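Local coordinates for Arf-GAP with coiled-coil, ANK repeat and PH domain-containing protein 2 (Homo sapiens, PDB 6IF3) that acts as a GTPase-activating protein for the small GTPase ARF6 and requires its ankyrin-repeat domain, to which this chain belongs, to interact with RAB35, at residues L82-C95 with I117-L130. Residues are numbered along the deposited sequence; the frame is centred on the assembly and turned at random.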
# COMPACT_ATOMS: atom_id res chain seq x y z
N LEU A 82 8.92 -7.79 13.40
CA LEU A 82 8.44 -6.88 12.38
C LEU A 82 8.66 -5.41 12.76
O LEU A 82 9.04 -4.61 11.91
CB LEU A 82 6.96 -7.14 12.08
CG LEU A 82 6.30 -6.22 11.04
CD1 LEU A 82 6.97 -6.23 9.68
CD2 LEU A 82 4.79 -6.56 10.92
N HIS A 83 8.42 -5.04 14.01
CA HIS A 83 8.73 -3.68 14.50
C HIS A 83 10.18 -3.32 14.21
O HIS A 83 10.49 -2.28 13.63
CB HIS A 83 8.48 -3.53 16.02
CG HIS A 83 9.05 -2.26 16.60
ND1 HIS A 83 8.28 -1.16 16.91
CD2 HIS A 83 10.33 -1.92 16.92
CE1 HIS A 83 9.05 -0.20 17.39
NE2 HIS A 83 10.30 -0.63 17.40
N HIS A 84 11.09 -4.18 14.63
CA HIS A 84 12.50 -3.87 14.45
C HIS A 84 12.93 -3.80 12.99
O HIS A 84 13.74 -2.94 12.63
CB HIS A 84 13.37 -4.92 15.20
CG HIS A 84 13.31 -4.78 16.69
ND1 HIS A 84 13.86 -3.70 17.35
CD2 HIS A 84 12.74 -5.56 17.64
CE1 HIS A 84 13.66 -3.84 18.65
NE2 HIS A 84 12.98 -4.96 18.85
N ALA A 85 12.40 -4.70 12.16
CA ALA A 85 12.75 -4.67 10.74
C ALA A 85 12.24 -3.38 10.09
O ALA A 85 12.90 -2.79 9.22
CB ALA A 85 12.17 -5.85 10.03
N THR A 86 11.06 -2.93 10.54
CA THR A 86 10.51 -1.67 10.02
C THR A 86 11.37 -0.48 10.42
O THR A 86 11.70 0.36 9.59
CB THR A 86 9.07 -1.48 10.52
OG1 THR A 86 8.28 -2.55 10.01
CG2 THR A 86 8.46 -0.14 10.01
N VAL A 87 11.72 -0.37 11.70
CA VAL A 87 12.58 0.70 12.18
C VAL A 87 13.92 0.75 11.42
O VAL A 87 14.36 1.82 11.03
CB VAL A 87 12.84 0.54 13.68
CG1 VAL A 87 13.93 1.50 14.15
CG2 VAL A 87 11.51 0.79 14.44
N LEU A 88 14.51 -0.42 11.15
CA LEU A 88 15.83 -0.44 10.49
C LEU A 88 15.75 -0.31 8.96
O LEU A 88 16.78 -0.16 8.30
CB LEU A 88 16.58 -1.70 10.87
CG LEU A 88 16.89 -1.77 12.37
CD1 LEU A 88 17.57 -3.08 12.67
CD2 LEU A 88 17.79 -0.63 12.82
N GLY A 89 14.54 -0.36 8.39
CA GLY A 89 14.36 -0.20 6.95
C GLY A 89 14.67 -1.48 6.20
O GLY A 89 14.99 -1.47 5.01
N HIS A 90 14.59 -2.61 6.90
CA HIS A 90 14.85 -3.92 6.29
C HIS A 90 13.65 -4.46 5.51
O HIS A 90 12.88 -5.33 5.99
CB HIS A 90 15.26 -4.91 7.37
CG HIS A 90 16.58 -4.58 7.99
ND1 HIS A 90 17.10 -5.28 9.06
CD2 HIS A 90 17.49 -3.62 7.69
CE1 HIS A 90 18.28 -4.77 9.38
NE2 HIS A 90 18.53 -3.76 8.57
N THR A 91 13.51 -3.94 4.30
CA THR A 91 12.34 -4.22 3.47
C THR A 91 12.14 -5.72 3.21
O THR A 91 11.01 -6.23 3.29
CB THR A 91 12.46 -3.49 2.13
OG1 THR A 91 12.74 -2.09 2.36
CG2 THR A 91 11.16 -3.61 1.37
N GLY A 92 13.23 -6.44 2.95
CA GLY A 92 13.11 -7.86 2.66
C GLY A 92 12.61 -8.65 3.87
O GLY A 92 11.76 -9.54 3.71
N GLN A 93 13.13 -8.33 5.04
CA GLN A 93 12.65 -8.96 6.26
C GLN A 93 11.19 -8.62 6.54
O GLN A 93 10.44 -9.48 7.00
CB GLN A 93 13.52 -8.58 7.47
CG GLN A 93 14.93 -9.14 7.38
CD GLN A 93 15.83 -8.60 8.49
OE1 GLN A 93 15.47 -7.65 9.19
NE2 GLN A 93 17.00 -9.20 8.64
N VAL A 94 10.78 -7.38 6.26
CA VAL A 94 9.35 -7.01 6.41
C VAL A 94 8.48 -7.91 5.50
O VAL A 94 7.46 -8.45 5.91
CB VAL A 94 9.14 -5.51 6.08
CG1 VAL A 94 7.63 -5.17 5.92
CG2 VAL A 94 9.76 -4.64 7.19
N CYS A 95 8.91 -8.10 4.26
CA CYS A 95 8.15 -8.91 3.34
C CYS A 95 8.03 -10.37 3.84
O CYS A 95 6.94 -10.93 3.84
CB CYS A 95 8.80 -8.88 1.95
SG CYS A 95 7.82 -9.65 0.70
N ILE A 117 5.24 3.79 12.13
CA ILE A 117 6.69 3.99 12.06
C ILE A 117 7.12 4.23 10.60
O ILE A 117 7.82 5.21 10.31
CB ILE A 117 7.41 2.79 12.68
CG1 ILE A 117 7.09 2.76 14.17
CG2 ILE A 117 8.93 2.85 12.43
CD1 ILE A 117 7.55 1.50 14.85
N ALA A 118 6.69 3.35 9.71
CA ALA A 118 7.00 3.49 8.28
C ALA A 118 6.47 4.77 7.65
O ALA A 118 7.14 5.37 6.82
CB ALA A 118 6.46 2.25 7.53
N VAL A 119 5.28 5.21 8.06
CA VAL A 119 4.71 6.44 7.55
C VAL A 119 5.54 7.62 8.05
O VAL A 119 5.83 8.56 7.29
CB VAL A 119 3.22 6.60 7.96
CG1 VAL A 119 2.75 8.01 7.71
CG2 VAL A 119 2.35 5.65 7.18
N GLU A 120 5.89 7.63 9.34
CA GLU A 120 6.70 8.73 9.86
C GLU A 120 8.05 8.80 9.17
O GLU A 120 8.61 9.89 8.98
CB GLU A 120 6.92 8.60 11.37
CG GLU A 120 7.69 9.77 11.97
CD GLU A 120 8.08 9.56 13.43
OE1 GLU A 120 8.78 8.56 13.72
OE2 GLU A 120 7.66 10.38 14.27
N ALA A 121 8.59 7.62 8.83
CA ALA A 121 9.87 7.53 8.13
C ALA A 121 9.75 7.85 6.65
O ALA A 121 10.78 7.89 5.95
CB ALA A 121 10.47 6.14 8.30
N ALA A 122 8.52 8.06 6.17
CA ALA A 122 8.22 8.29 4.74
C ALA A 122 8.87 7.22 3.86
O ALA A 122 9.47 7.49 2.83
CB ALA A 122 8.66 9.66 4.31
N ASN A 123 8.73 5.98 4.30
CA ASN A 123 9.34 4.85 3.61
C ASN A 123 8.35 4.24 2.63
O ASN A 123 7.50 3.43 3.03
CB ASN A 123 9.79 3.82 4.63
CG ASN A 123 10.64 2.73 4.03
OD1 ASN A 123 10.34 2.22 2.94
ND2 ASN A 123 11.72 2.36 4.72
N ALA A 124 8.40 4.66 1.37
CA ALA A 124 7.39 4.22 0.43
C ALA A 124 7.29 2.70 0.28
O ALA A 124 6.19 2.14 0.22
CB ALA A 124 7.65 4.82 -0.89
N ASP A 125 8.44 2.04 0.25
CA ASP A 125 8.44 0.60 0.01
C ASP A 125 7.84 -0.15 1.19
O ASP A 125 7.04 -1.07 0.99
CB ASP A 125 9.87 0.09 -0.25
CG ASP A 125 10.39 0.46 -1.62
OD1 ASP A 125 9.59 0.91 -2.48
OD2 ASP A 125 11.60 0.27 -1.87
N ILE A 126 8.21 0.21 2.42
CA ILE A 126 7.70 -0.56 3.54
C ILE A 126 6.23 -0.21 3.79
O ILE A 126 5.44 -1.09 4.12
CB ILE A 126 8.57 -0.37 4.80
CG1 ILE A 126 9.94 -1.00 4.54
CG2 ILE A 126 7.94 -1.09 6.00
CD1 ILE A 126 10.89 -1.04 5.76
N VAL A 127 5.85 1.05 3.60
CA VAL A 127 4.42 1.36 3.74
C VAL A 127 3.61 0.55 2.72
O VAL A 127 2.53 0.02 3.03
CB VAL A 127 4.14 2.87 3.57
CG1 VAL A 127 2.66 3.13 3.45
CG2 VAL A 127 4.76 3.66 4.76
N THR A 128 4.13 0.47 1.49
CA THR A 128 3.44 -0.28 0.43
C THR A 128 3.24 -1.76 0.81
O THR A 128 2.12 -2.29 0.69
CB THR A 128 4.19 -0.18 -0.88
OG1 THR A 128 4.15 1.18 -1.33
CG2 THR A 128 3.54 -1.09 -1.98
N LEU A 129 4.28 -2.42 1.32
CA LEU A 129 4.16 -3.82 1.74
C LEU A 129 3.14 -3.97 2.89
O LEU A 129 2.31 -4.89 2.87
CB LEU A 129 5.50 -4.40 2.20
CG LEU A 129 6.58 -4.47 1.10
CD1 LEU A 129 7.86 -5.08 1.73
CD2 LEU A 129 6.13 -5.31 -0.10
N LEU A 130 3.22 -3.08 3.89
CA LEU A 130 2.30 -3.16 5.02
C LEU A 130 0.86 -2.93 4.56
O LEU A 130 -0.03 -3.66 4.99
CB LEU A 130 2.67 -2.12 6.10
CG LEU A 130 3.97 -2.41 6.85
CD1 LEU A 130 4.41 -1.21 7.71
CD2 LEU A 130 3.81 -3.61 7.77
O HOH W 1 13.94 0.71 3.58
O HOH W 2 13.25 -0.83 0.12
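Ile126 enters the second ankyrin repeat as a knob, its side chain set among Ala85, Thr86, Thr91 and Val94, so that helix 124-130 of the third repeat docks against both helices of its neighbour. With CG1 anti to its carbonyl carbon (chi1 -67°), its CD1 reaches the turn between those helices, 3.8 Å from Gly89 CA, while CG2 faces Thr86 and Val94. Shortening this side chain to an alanine would probably open a gap by the turn at Gly89 and cost Val94 CG2 its apolar partner across the contact.

Other apolar contacts extend the interface. Leu129 CD1 lies 3.6 Å from Thr91 CG2 and also meets Val94 and Cys95. Between the first helices, Ile117 CG2 packs against methyls of Thr86 and Val87, and its CD1 approaches the His83 ring obliquely, 3.4 Å from His83 CE1. The Thr86 hydroxyl turns back to Leu82 O (OG1 to O 2.9 Å), which leaves CG2, anti to the backbone N, to meet Ile117 and Ala118.

Polar links between the segments run through water. One water joins Gly89 O, Asn123 ND2 and, by a longer bond, Thr91 OG1; a second lies 2.6 Å from Thr91 OG1 and donates to Asp125 OD2. Asn123, the N-cap of its helix, accepts from Ile126 N through OD1 (N to OD1 3.0 Å), which helps to orient the amide whose ND2 donates to the first water. Asp125 OD1 bonds to a polar side chain of another protein's chain.

The segments 91-95 and 124-130 run almost parallel, at 3°, as stacked second helices of successive ankyrin repeats. Aliphatic carbons, mostly methyls, make up most of the direct packing, so shape and apolar contact hold the two repeats together, while polar groups at the turns meet across the contact through the two waters.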